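Local structure of chemotaxis signal transduction protein (Thermoanaerobacter tengcongensis, 2QDL) at residues A[22-27]-A[118-123]; A[61-66]-A[81-86]; A[93-98]-A[142-147]; A[127-132]-A[136-141]. The protein probably serves as the CheW scaffold of bacterial chemotaxis, coupling membrane receptors to the histidine kinase CheA in signalling complexes. All blocks are in the same frame, centred on the assembly; numbering follows the deposited sequence.

Contact 1: A[22-27]-A[118-123]; sequences ELYGLD and TTIDTA
Y24, with CG anti to its carbonyl carbon (chi1 -68°), lays its ring so that the hydroxyl end reaches T119 and I120, and E22, similarly turned (chi1 -55°) and extended beyond CG, brings its carboxylate to the same place. The contact joins a strand of the beta-barrel CheW-like domain to the loop between strands 91-106 and 125-131. No hydrogen bond crosses it; methyl groups meet a polar pair instead. The phenol OH donates a short bond of 2.5 Å to E22 OE1, which lies in the ring plane at its edge and is met nearly along its C-O axis. That bond steadies both groups, and T119 CG2 approaches each of them, 3.7 Å from E22 OE1 and 3.7 Å from Y24 OH. With an alanine in place of E22, the Y24 hydroxyl would probably lose this acceptor and T119 CG2 one of its neighbours, leaving the phenol freer to turn. I72 also touches E22 and Y24, while F17 and I139 touch the Y24 side chain. Further along the loop comes an Asx turn, in which D121 OD1 accepts from A123 N at 3.0 Å. I120 meets the tyrosine through two branches: CG2 lies 3.5 Å from Y24 OH, and CD1 stands obliquely to the ring, 4.2 Å from Y24 CE2.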
loop_
_atom_site.group_PDB
_atom_site.type_symbol
_atom_site.label_atom_id
_atom_site.label_comp_id
_atom_site.label_asym_id
_atom_site.label_seq_id
_atom_site.Cartn_x
_atom_site.Cartn_y
_atom_site.Cartn_z
ATOM N N GLU A 22 -6.043 -11.489 -3.609
ATOM C CA GLU A 22 -5.161 -10.831 -4.585
ATOM C C GLU A 22 -3.836 -10.337 -3.970
ATOM O O GLU A 22 -3.769 -10.051 -2.761
ATOM C CB GLU A 22 -5.898 -9.690 -5.307
ATOM C CG GLU A 22 -7.209 -10.089 -5.992
ATOM C CD GLU A 22 -8.024 -8.883 -6.451
ATOM O OE1 GLU A 22 -7.677 -7.730 -6.082
ATOM O OE2 GLU A 22 -9.022 -9.086 -7.194
ATOM N N LEU A 23 -2.802 -10.251 -4.801
ATOM C CA LEU A 23 -1.454 -9.865 -4.346
ATOM C C LEU A 23 -1.130 -8.460 -4.795
ATOM O O LEU A 23 -1.397 -8.100 -5.945
ATOM C CB LEU A 23 -0.373 -10.824 -4.879
ATOM C CG LEU A 23 -0.508 -12.261 -4.357
ATOM C CD1 LEU A 23 0.550 -13.145 -5.003
ATOM C CD2 LEU A 23 -0.433 -12.346 -2.835
ATOM N N TYR A 24 -0.589 -7.673 -3.871
ATOM C CA TYR A 24 -0.206 -6.301 -4.147
ATOM C C TYR A 24 1.198 -6.108 -3.626
ATOM O O TYR A 24 1.632 -6.847 -2.727
ATOM C CB TYR A 24 -1.217 -5.321 -3.497
ATOM C CG TYR A 24 -2.557 -5.414 -4.192
ATOM C CD1 TYR A 24 -3.486 -6.384 -3.832
ATOM C CD2 TYR A 24 -2.858 -4.580 -5.260
ATOM C CE1 TYR A 24 -4.696 -6.499 -4.494
ATOM C CE2 TYR A 24 -4.081 -4.677 -5.922
ATOM C CZ TYR A 24 -4.977 -5.644 -5.538
ATOM O OH TYR A 24 -6.149 -5.754 -6.209
ATOM N N GLY A 25 1.910 -5.127 -4.171
ATOM C CA GLY A 25 3.231 -4.822 -3.641
ATOM C C GLY A 25 3.635 -3.363 -3.540
ATOM O O GLY A 25 3.085 -2.491 -4.223
ATOM N N LEU A 26 4.624 -3.122 -2.686
ATOM C CA LEU A 26 5.288 -1.830 -2.589
ATOM C C LEU A 26 6.790 -2.062 -2.526
ATOM O O LEU A 26 7.245 -3.066 -1.954
ATOM C CB LEU A 26 4.851 -1.073 -1.332
ATOM C CG LEU A 26 3.457 -0.460 -1.347
ATOM C CD1 LEU A 26 2.989 -0.056 0.083
ATOM C CD2 LEU A 26 3.407 0.740 -2.332
ATOM N N ASP A 27 7.551 -1.144 -3.104
ATOM C CA ASP A 27 8.992 -1.136 -2.921
ATOM C C ASP A 27 9.239 -0.971 -1.427
ATOM O O ASP A 27 8.620 -0.139 -0.782
ATOM C CB ASP A 27 9.647 0.005 -3.721
ATOM C CG ASP A 27 11.166 -0.154 -3.849
ATOM O OD1 ASP A 27 11.876 -0.294 -2.829
ATOM O OD2 ASP A 27 11.654 -0.172 -4.991
ATOM N N THR A 118 -7.799 -2.260 -15.550
ATOM C CA THR A 118 -7.206 -3.474 -14.964
ATOM C C THR A 118 -7.914 -3.865 -13.664
ATOM O O THR A 118 -9.059 -3.466 -13.441
ATOM C CB THR A 118 -5.630 -3.351 -14.810
ATOM O OG1 THR A 118 -5.103 -4.568 -14.259
ATOM C CG2 THR A 118 -5.213 -2.166 -13.937
ATOM N N THR A 119 -7.253 -4.653 -12.814
ATOM C CA THR A 119 -7.846 -5.106 -11.551
ATOM C C THR A 119 -8.418 -3.960 -10.703
ATOM O O THR A 119 -9.523 -4.060 -10.179
ATOM C CB THR A 119 -6.803 -5.884 -10.716
ATOM O OG1 THR A 119 -6.184 -6.858 -11.553
ATOM C CG2 THR A 119 -7.467 -6.582 -9.584
ATOM N N ILE A 120 -7.647 -2.881 -10.547
ATOM C CA ILE A 120 -8.087 -1.699 -9.796
ATOM C C ILE A 120 -7.867 -0.488 -10.683
ATOM O O ILE A 120 -7.137 -0.581 -11.665
ATOM C CB ILE A 120 -7.392 -1.580 -8.403
ATOM C CG1 ILE A 120 -5.891 -1.311 -8.557
ATOM C CG2 ILE A 120 -7.666 -2.861 -7.566
ATOM C CD1 ILE A 120 -5.148 -0.883 -7.305
ATOM N N ASP A 121 -8.527 0.631 -10.365
ATOM C CA ASP A 121 -8.302 1.912 -11.061
ATOM C C ASP A 121 -6.810 2.128 -11.278
ATOM O O ASP A 121 -6.041 2.084 -10.326
ATOM C CB ASP A 121 -8.866 3.053 -10.215
ATOM C CG ASP A 121 -9.158 4.311 -11.016
ATOM O OD1 ASP A 121 -8.307 4.755 -11.796
ATOM O OD2 ASP A 121 -10.231 4.904 -10.816
ATOM N N THR A 122 -6.410 2.383 -12.518
ATOM C CA THR A 122 -5.024 2.711 -12.821
ATOM C C THR A 122 -4.479 3.930 -12.043
ATOM O O THR A 122 -3.284 4.067 -11.903
ATOM C CB THR A 122 -4.821 2.933 -14.327
ATOM O OG1 THR A 122 -5.665 4.021 -14.754
ATOM C CG2 THR A 122 -5.160 1.653 -15.095
ATOM N N ALA A 123 -5.354 4.787 -11.522
ATOM C CA ALA A 123 -4.924 5.913 -10.676
ATOM C C ALA A 123 -4.147 5.429 -9.458
ATOM O O ALA A 123 -3.406 6.187 -8.827
ATOM C CB ALA A 123 -6.121 6.764 -10.253
#

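Contact 2: A[61-66]-A[81-86]; sequences IPVIDL and SRIIIV
V63 meets I83, and I61 meets I85, in two apolar pairs that make up the whole contact. V63 CG1 and I83 CG2 are 4.3 Å apart, the valine branch being anti to its backbone N (chi1 -173°). In the second pair I61 keeps its chain extended (chi2 -172°), which sends CD1 out to I85 CG2, again at 4.3 Å. Both are methyl-to-methyl approaches at relaxed van der Waals distance, and all four residues are buried. I54 of strand 50-56 packs against I61, V63 and I83, and V35 of strand 33-36 also touches I83, so further apolar side chains gather round the two pairs.

No hydrogen bond crosses the contact; the bonds of each segment go to neighbouring strands or to nearby residues. Strands 59-65 and 82-88 do not pair with each other; both bond to strand 91-106, the former in parallel and the latter in antiparallel fashion. At the start of segment 81-86, R82 NH1 donates to S81 O at 3.0 Å, with the oxygen close to the guanidinium plane but the donor well above the carbonyl plane; K79 O is a second acceptor for the same nitrogen. At the far end of segment 61-66, D65 occupies the N-cap position of helix 66-70, its OD1 accepting from K68 N.

Side chains meeting across two strands that share a neighbour in a curled sheet are consistent with the interior of one of the small beta barrels of CheW.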
loop_
_atom_site.group_PDB
_atom_site.type_symbol
_atom_site.label_atom_id
_atom_site.label_comp_id
_atom_site.label_asym_id
_atom_site.label_seq_id
_atom_site.Cartn_x
_atom_site.Cartn_y
_atom_site.Cartn_z
ATOM N N ILE A 61 -1.913 9.349 12.641
ATOM C CA ILE A 61 -1.706 8.751 11.321
ATOM C C ILE A 61 -3.030 8.256 10.744
ATOM O O ILE A 61 -3.634 7.317 11.285
ATOM C CB ILE A 61 -0.631 7.595 11.336
ATOM C CG1 ILE A 61 0.734 8.148 11.806
ATOM C CG2 ILE A 61 -0.548 6.920 9.939
ATOM C CD1 ILE A 61 1.891 7.178 11.680
ATOM N N PRO A 62 -3.475 8.878 9.629
ATOM C CA PRO A 62 -4.688 8.399 8.980
ATOM C C PRO A 62 -4.480 7.045 8.277
ATOM O O PRO A 62 -3.486 6.849 7.592
ATOM C CB PRO A 62 -5.018 9.520 7.980
ATOM C CG PRO A 62 -3.719 10.102 7.645
ATOM C CD PRO A 62 -2.898 10.045 8.919
ATOM N N VAL A 63 -5.437 6.143 8.460
ATOM C CA VAL A 63 -5.370 4.788 7.949
ATOM C C VAL A 63 -6.465 4.544 6.915
ATOM O O VAL A 63 -7.620 4.790 7.152
ATOM C CB VAL A 63 -5.482 3.734 9.064
ATOM C CG1 VAL A 63 -5.226 2.339 8.482
ATOM C CG2 VAL A 63 -4.500 4.041 10.181
ATOM N N ILE A 64 -6.053 4.074 5.744
ATOM C CA ILE A 64 -6.978 3.750 4.667
ATOM C C ILE A 64 -7.162 2.233 4.599
ATOM O O ILE A 64 -6.205 1.448 4.761
ATOM C CB ILE A 64 -6.467 4.334 3.302
ATOM C CG1 ILE A 64 -7.356 3.933 2.136
ATOM C CG2 ILE A 64 -5.100 3.824 2.971
ATOM C CD1 ILE A 64 -7.206 4.880 0.951
ATOM N N ASP A 65 -8.412 1.840 4.372
ATOM C CA ASP A 65 -8.753 0.482 4.040
ATOM C C ASP A 65 -8.700 0.407 2.524
ATOM O O ASP A 65 -9.547 0.993 1.847
ATOM C CB ASP A 65 -10.132 0.083 4.627
ATOM C CG ASP A 65 -10.520 -1.380 4.283
ATOM O OD1 ASP A 65 -10.357 -1.788 3.108
ATOM O OD2 ASP A 65 -11.011 -2.104 5.159
ATOM N N LEU A 66 -7.663 -0.262 1.996
ATOM C CA LEU A 66 -7.432 -0.394 0.538
ATOM C C LEU A 66 -8.543 -1.135 -0.201
ATOM O O LEU A 66 -8.847 -0.805 -1.344
ATOM C CB LEU A 66 -6.075 -1.068 0.243
ATOM C CG LEU A 66 -4.815 -0.354 0.745
ATOM C CD1 LEU A 66 -3.568 -1.178 0.412
ATOM C CD2 LEU A 66 -4.700 1.073 0.151
ATOM N N SER A 81 -3.264 -9.495 9.908
ATOM C CA SER A 81 -3.498 -8.151 9.387
ATOM C C SER A 81 -2.484 -7.163 9.980
ATOM O O SER A 81 -2.090 -7.282 11.142
ATOM C CB SER A 81 -4.942 -7.677 9.640
ATOM O OG SER A 81 -5.834 -8.325 8.755
ATOM N N ARG A 82 -2.075 -6.201 9.161
ATOM C CA ARG A 82 -1.131 -5.168 9.572
ATOM C C ARG A 82 -1.484 -3.800 9.007
ATOM O O ARG A 82 -2.357 -3.654 8.137
ATOM C CB ARG A 82 0.277 -5.529 9.070
ATOM C CG ARG A 82 0.842 -6.812 9.634
ATOM C CD ARG A 82 1.235 -6.607 11.088
ATOM N NE ARG A 82 1.960 -7.758 11.610
ATOM C CZ ARG A 82 1.407 -8.825 12.173
ATOM N NH1 ARG A 82 0.086 -8.931 12.290
ATOM N NH2 ARG A 82 2.190 -9.804 12.605
ATOM N N ILE A 83 -0.760 -2.802 9.500
ATOM C CA ILE A 83 -0.811 -1.473 8.954
ATOM C C ILE A 83 0.573 -1.081 8.490
ATOM O O ILE A 83 1.484 -0.877 9.301
ATOM C CB ILE A 83 -1.333 -0.400 9.977
ATOM C CG1 ILE A 83 -2.752 -0.749 10.464
ATOM C CG2 ILE A 83 -1.254 0.989 9.325
ATOM C CD1 ILE A 83 -3.213 0.038 11.726
ATOM N N ILE A 84 0.703 -0.958 7.175
ATOM C CA ILE A 84 1.956 -0.513 6.551
ATOM C C ILE A 84 2.005 0.997 6.580
ATOM O O ILE A 84 1.130 1.676 6.005
ATOM C CB ILE A 84 2.073 -0.986 5.093
ATOM C CG1 ILE A 84 1.921 -2.525 5.023
ATOM C CG2 ILE A 84 3.372 -0.515 4.485
ATOM C CD1 ILE A 84 1.961 -3.078 3.625
ATOM N N ILE A 85 3.024 1.517 7.255
ATOM C CA ILE A 85 3.240 2.960 7.324
ATOM C C ILE A 85 4.034 3.415 6.119
ATOM O O ILE A 85 5.146 2.936 5.852
ATOM C CB ILE A 85 3.923 3.400 8.629
ATOM C CG1 ILE A 85 3.236 2.775 9.856
ATOM C CG2 ILE A 85 4.074 4.960 8.720
ATOM C CD1 ILE A 85 1.770 3.103 10.028
ATOM N N VAL A 86 3.434 4.330 5.374
ATOM C CA VAL A 86 4.061 4.914 4.199
ATOM C C VAL A 86 4.103 6.466 4.363
ATOM O O VAL A 86 3.701 7.012 5.393
ATOM C CB VAL A 86 3.306 4.480 2.881
ATOM C CG1 VAL A 86 3.230 2.941 2.767
ATOM C CG2 VAL A 86 1.906 5.107 2.814
#

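Contact 3: A[93-98]-A[142-147]; sequences AGLIVD and HFLFEV
F145 loses the most surface in this contact, and it gives strand 91-106 little more than one corner of its ring to touch: CE2 comes within 3.4 Å of A93 CB, and CZ within 3.7 Å of that same methyl. The methyl stands obliquely to the ring. F145 CG lies anti to the carbonyl carbon (chi1 -75°), which directs the phenyl from the turn toward the strand, where P62 and I88 touch it too.

L95 is next in buried area. Its CG is likewise anti to the carbonyl carbon, at chi1 -45°, and although its CB does not face the turn, the extended branch does reach it. L95 CD2 sits 3.7 Å from L144 CD1, and the other L95 methyl, CD1, is 4.1 Å from the same L144 CD1. The two leucines cross at about a right angle, with one methyl of L144 set against both of L95. I64 and L141 also pack on L95, and F124 on L144.

L144 and F145 are neighbours at the two central positions of a type I beta turn from F143 to E146, closed by E146 N donating to F143 O at 3.0 Å. Both point toward strand 91-106, so the turn delivers two adjacent apolar side chains to alternate strand residues, A93 and L95. R69 holds the turn, its guanidinium donating to L144 O and E146 O. This is a type I beta turn packed on a strand of the curled sheet of the CheW-like domain, the contact made by apolar side chains with no hydrogen bond between the two segments.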
loop_
_atom_site.group_PDB
_atom_site.type_symbol
_atom_site.label_atom_id
_atom_site.label_comp_id
_atom_site.label_asym_id
_atom_site.label_seq_id
_atom_site.Cartn_x
_atom_site.Cartn_y
_atom_site.Cartn_z
ATOM N N ALA A 93 1.086 8.012 6.454
ATOM C CA ALA A 93 -0.210 7.386 6.214
ATOM C C ALA A 93 -0.082 5.890 6.493
ATOM O O ALA A 93 1.035 5.348 6.480
ATOM C CB ALA A 93 -0.677 7.663 4.772
ATOM N N GLY A 94 -1.210 5.246 6.812
ATOM C CA GLY A 94 -1.268 3.819 7.074
ATOM C C GLY A 94 -2.175 3.122 6.069
ATOM O O GLY A 94 -3.255 3.623 5.722
ATOM N N LEU A 95 -1.722 1.978 5.573
ATOM C CA LEU A 95 -2.503 1.165 4.636
ATOM C C LEU A 95 -2.740 -0.184 5.305
ATOM O O LEU A 95 -1.781 -0.854 5.723
ATOM C CB LEU A 95 -1.752 0.976 3.310
ATOM C CG LEU A 95 -1.054 2.175 2.632
ATOM C CD1 LEU A 95 -0.432 1.732 1.332
ATOM C CD2 LEU A 95 -2.027 3.284 2.350
ATOM N N ILE A 96 -4.019 -0.559 5.421
ATOM C CA ILE A 96 -4.408 -1.867 5.949
ATOM C C ILE A 96 -4.147 -2.930 4.900
ATOM O O ILE A 96 -4.473 -2.767 3.722
ATOM C CB ILE A 96 -5.903 -1.893 6.410
ATOM C CG1 ILE A 96 -6.130 -0.885 7.536
ATOM C CG2 ILE A 96 -6.360 -3.320 6.853
ATOM C CD1 ILE A 96 -7.584 -0.567 7.755
ATOM N N VAL A 97 -3.532 -4.022 5.351
ATOM C CA VAL A 97 -3.261 -5.198 4.509
ATOM C C VAL A 97 -3.607 -6.464 5.315
ATOM O O VAL A 97 -3.482 -6.462 6.531
ATOM C CB VAL A 97 -1.765 -5.235 3.990
ATOM C CG1 VAL A 97 -1.385 -3.945 3.306
ATOM C CG2 VAL A 97 -0.758 -5.520 5.120
ATOM N N ASP A 98 -4.004 -7.536 4.635
ATOM C CA ASP A 98 -4.320 -8.808 5.291
ATOM C C ASP A 98 -3.084 -9.525 5.813
ATOM O O ASP A 98 -3.169 -10.257 6.771
ATOM C CB ASP A 98 -5.109 -9.767 4.356
ATOM C CG ASP A 98 -6.476 -9.234 4.003
ATOM O OD1 ASP A 98 -7.001 -8.406 4.769
ATOM O OD2 ASP A 98 -7.033 -9.662 2.977
ATOM N N HIS A 142 0.431 8.022 -4.487
ATOM C CA HIS A 142 0.127 9.441 -4.668
ATOM C C HIS A 142 -1.319 9.881 -4.328
ATOM O O HIS A 142 -1.517 10.774 -3.497
ATOM C CB HIS A 142 0.477 9.859 -6.106
ATOM C CG HIS A 142 0.551 11.338 -6.303
ATOM N ND1 HIS A 142 1.056 11.913 -7.448
ATOM C CD2 HIS A 142 0.210 12.366 -5.487
ATOM C CE1 HIS A 142 1.006 13.228 -7.332
ATOM N NE2 HIS A 142 0.491 13.526 -6.155
ATOM N N PHE A 143 -2.307 9.267 -4.979
ATOM C CA PHE A 143 -3.692 9.712 -4.875
ATOM C C PHE A 143 -4.609 8.914 -3.942
ATOM O O PHE A 143 -5.835 9.094 -3.985
ATOM C CB PHE A 143 -4.323 9.754 -6.268
ATOM C CG PHE A 143 -3.465 10.468 -7.301
ATOM C CD1 PHE A 143 -3.181 11.829 -7.175
ATOM C CD2 PHE A 143 -2.924 9.761 -8.376
ATOM C CE1 PHE A 143 -2.381 12.487 -8.125
ATOM C CE2 PHE A 143 -2.104 10.403 -9.341
ATOM C CZ PHE A 143 -1.837 11.768 -9.213
ATOM N N LEU A 144 -4.037 8.042 -3.113
ATOM C CA LEU A 144 -4.846 7.191 -2.244
ATOM C C LEU A 144 -5.860 7.970 -1.392
ATOM O O LEU A 144 -6.984 7.506 -1.190
ATOM C CB LEU A 144 -3.986 6.251 -1.378
ATOM C CG LEU A 144 -3.290 5.104 -2.128
ATOM C CD1 LEU A 144 -2.324 4.350 -1.155
ATOM C CD2 LEU A 144 -4.327 4.159 -2.762
ATOM N N PHE A 145 -5.474 9.171 -0.965
ATOM C CA PHE A 145 -6.292 10.000 -0.080
ATOM C C PHE A 145 -7.052 11.115 -0.805
ATOM O O PHE A 145 -7.803 11.856 -0.172
ATOM C CB PHE A 145 -5.413 10.625 1.033
ATOM C CG PHE A 145 -5.021 9.647 2.093
ATOM C CD1 PHE A 145 -5.809 9.484 3.231
ATOM C CD2 PHE A 145 -3.884 8.847 1.934
ATOM C CE1 PHE A 145 -5.467 8.559 4.200
ATOM C CE2 PHE A 145 -3.534 7.912 2.885
ATOM C CZ PHE A 145 -4.314 7.765 4.028
ATOM N N GLU A 146 -6.846 11.250 -2.111
ATOM C CA GLU A 146 -7.437 12.350 -2.853
ATOM C C GLU A 146 -8.889 12.077 -3.241
ATOM O O GLU A 146 -9.167 11.246 -4.106
ATOM C CB GLU A 146 -6.592 12.752 -4.072
ATOM C CG GLU A 146 -6.627 14.281 -4.309
ATOM C CD GLU A 146 -5.979 14.715 -5.607
ATOM O OE1 GLU A 146 -4.778 14.425 -5.809
ATOM O OE2 GLU A 146 -6.668 15.363 -6.430
ATOM N N VAL A 147 -9.788 12.795 -2.571
ATOM C CA VAL A 147 -11.236 12.721 -2.758
ATOM C C VAL A 147 -11.679 13.936 -3.574
ATOM O O VAL A 147 -11.589 15.079 -3.098
ATOM C CB VAL A 147 -11.975 12.754 -1.395
ATOM C CG1 VAL A 147 -13.474 12.683 -1.588
ATOM C CG2 VAL A 147 -11.502 11.631 -0.487
#

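Contact 4: A[127-132]-A[136-141]; sequences GIAKTD and IIIIKL
A129 and I136 meet through peptide groups, the flat units of this contact, for no aromatic ring takes part. Their N-H groups reach the carbonyls from outside the carbonyl planes: I136 N donates to A129 O at 2.8 Å, tilted 35°, and A129 N returns a bond to I136 O at 2.8 Å. I138 N donates to G127 O at 2.9 Å, tilted 20°. G127 with I138 and A129 with I136 are thus hydrogen-bonded antiparallel pairs, flanking the non-hydrogen-bonded pair of I128 and I137.

One sheet face carries I128 and I137, side by side and pointing the same way, with I128 CD1 3.9 Å from I137 CG1; T118 touches I128 and T119 touches I137. The other face carries A129, I136 and I138. Here I136 is extended at chi2 180°, and I136 CD1 presses tightly on T131, 3.4 Å from T131 CB. A129 CB touches I138 CD1 at 4.3 Å, and I111 packs on both residues.

Strand 134-139 also bonds through I137 and I139 to G25 on its other side. Backbone bonds therefore hold this beta hairpin in register, while its faces stay almost wholly apolar, suited to burial.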
loop_
_atom_site.group_PDB
_atom_site.type_symbol
_atom_site.label_atom_id
_atom_site.label_comp_id
_atom_site.label_asym_id
_atom_site.label_seq_id
_atom_site.Cartn_x
_atom_site.Cartn_y
_atom_site.Cartn_z
ATOM N N GLY A 127 2.651 -0.022 -11.578
ATOM C CA GLY A 127 3.060 -0.928 -12.622
ATOM C C GLY A 127 2.622 -2.317 -12.234
ATOM O O GLY A 127 2.094 -2.533 -11.142
ATOM N N ILE A 128 2.838 -3.258 -13.142
ATOM C CA ILE A 128 2.453 -4.634 -12.897
ATOM C C ILE A 128 3.690 -5.521 -13.016
ATOM O O ILE A 128 4.339 -5.553 -14.052
ATOM C CB ILE A 128 1.337 -5.127 -13.881
ATOM C CG1 ILE A 128 0.250 -4.040 -14.078
ATOM C CG2 ILE A 128 0.857 -6.542 -13.471
ATOM C CD1 ILE A 128 -1.182 -4.490 -13.983
ATOM N N ALA A 129 3.981 -6.217 -11.935
ATOM C CA ALA A 129 5.065 -7.169 -11.847
ATOM C C ALA A 129 4.479 -8.579 -11.888
ATOM O O ALA A 129 3.285 -8.793 -11.671
ATOM C CB ALA A 129 5.845 -6.938 -10.552
ATOM N N LYS A 130 5.307 -9.562 -12.190
ATOM C CA LYS A 130 4.782 -10.929 -12.302
ATOM C C LYS A 130 5.663 -11.959 -11.583
ATOM O O LYS A 130 6.828 -12.180 -11.955
ATOM C CB LYS A 130 4.516 -11.289 -13.775
ATOM C CG LYS A 130 3.576 -10.287 -14.529
ATOM C CD LYS A 130 2.879 -10.943 -15.710
ATOM C CE LYS A 130 3.867 -11.842 -16.503
ATOM N NZ LYS A 130 3.218 -12.834 -17.429
ATOM N N THR A 131 5.102 -12.573 -10.544
ATOM C CA THR A 131 5.888 -13.420 -9.644
ATOM C C THR A 131 5.258 -14.781 -9.425
ATOM O O THR A 131 4.032 -14.869 -9.292
ATOM C CB THR A 131 6.046 -12.738 -8.279
ATOM O OG1 THR A 131 6.962 -11.638 -8.418
ATOM C CG2 THR A 131 6.544 -13.742 -7.190
ATOM N N ASP A 132 6.102 -15.822 -9.326
ATOM C CA ASP A 132 5.656 -17.206 -9.439
ATOM C C ASP A 132 4.866 -17.275 -10.741
ATOM O O ASP A 132 5.384 -16.952 -11.821
ATOM C CB ASP A 132 4.759 -17.609 -8.255
ATOM C CG ASP A 132 5.518 -18.321 -7.143
ATOM O OD1 ASP A 132 6.307 -19.247 -7.456
ATOM O OD2 ASP A 132 5.298 -17.966 -5.955
ATOM N N ILE A 136 1.388 -9.242 -9.717
ATOM C CA ILE A 136 1.487 -8.342 -8.587
ATOM C C ILE A 136 1.396 -6.906 -9.066
ATOM O O ILE A 136 2.292 -6.411 -9.722
ATOM C CB ILE A 136 2.767 -8.527 -7.768
ATOM C CG1 ILE A 136 3.048 -10.008 -7.521
ATOM C CG2 ILE A 136 2.649 -7.750 -6.434
ATOM C CD1 ILE A 136 4.300 -10.248 -6.728
ATOM N N ILE A 137 0.318 -6.242 -8.677
ATOM C CA ILE A 137 0.150 -4.825 -8.909
ATOM C C ILE A 137 0.915 -4.069 -7.867
ATOM O O ILE A 137 0.712 -4.267 -6.676
ATOM C CB ILE A 137 -1.342 -4.400 -8.886
ATOM C CG1 ILE A 137 -1.998 -4.834 -10.195
ATOM C CG2 ILE A 137 -1.479 -2.889 -8.665
ATOM C CD1 ILE A 137 -3.450 -4.910 -10.145
ATOM N N ILE A 138 1.820 -3.218 -8.341
ATOM C CA ILE A 138 2.543 -2.319 -7.504
ATOM C C ILE A 138 1.664 -1.084 -7.365
ATOM O O ILE A 138 1.307 -0.415 -8.370
ATOM C CB ILE A 138 3.954 -1.977 -8.084
ATOM C CG1 ILE A 138 4.788 -3.255 -8.214
ATOM C CG2 ILE A 138 4.647 -0.970 -7.169
ATOM C CD1 ILE A 138 6.107 -3.024 -8.847
ATOM N N ILE A 139 1.308 -0.787 -6.127
ATOM C CA ILE A 139 0.386 0.301 -5.834
ATOM C C ILE A 139 1.076 1.660 -5.926
ATOM O O ILE A 139 2.224 1.813 -5.503
ATOM C CB ILE A 139 -0.256 0.108 -4.431
ATOM C CG1 ILE A 139 -1.263 -1.061 -4.481
ATOM C CG2 ILE A 139 -0.850 1.470 -3.864
ATOM C CD1 ILE A 139 -1.675 -1.563 -3.094
ATOM N N LYS A 140 0.382 2.631 -6.502
ATOM C CA LYS A 140 0.843 4.012 -6.529
ATOM C C LYS A 140 0.198 4.703 -5.359
ATOM O O LYS A 140 -1.033 4.696 -5.217
ATOM C CB LYS A 140 0.437 4.691 -7.856
ATOM C CG LYS A 140 0.708 6.178 -7.940
ATOM C CD LYS A 140 0.238 6.802 -9.271
ATOM C CE LYS A 140 1.171 6.421 -10.434
ATOM N NZ LYS A 140 0.755 6.979 -11.800
ATOM N N LEU A 141 1.032 5.291 -4.503
ATOM C CA LEU A 141 0.569 5.913 -3.269
ATOM C C LEU A 141 0.007 7.315 -3.441
ATOM O O LEU A 141 -0.775 7.763 -2.606
ATOM C CB LEU A 141 1.714 5.995 -2.258
ATOM C CG LEU A 141 2.409 4.679 -1.875
ATOM C CD1 LEU A 141 3.615 4.961 -1.017
ATOM C CD2 LEU A 141 1.440 3.682 -1.231
#

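Overall arrangement
All four contacts belong to the CheW-like domain and reach one large curled mixed sheet. Contacts 1 and 4 form one group, centres about 6 Å apart, where strands 22-27 and 134-139 run parallel as neighbours. Contacts 2 and 3 form another, about 7 Å apart, where strand 91-106 of contact 3 runs between the two strands of contact 2, bonded to both; between contacts 2 and 4 the centres are about 18 Å apart. L26, V86, L95 and L141 nevertheless link the groups through apolar packing. Along the chain, contact 2 is nested inside the loop closed by contact 1, contact 4 inside that closed by contact 3, and contacts 1 and 3 cross. Sequence-distant segments are thus interleaved, consistent with a compact scaffold.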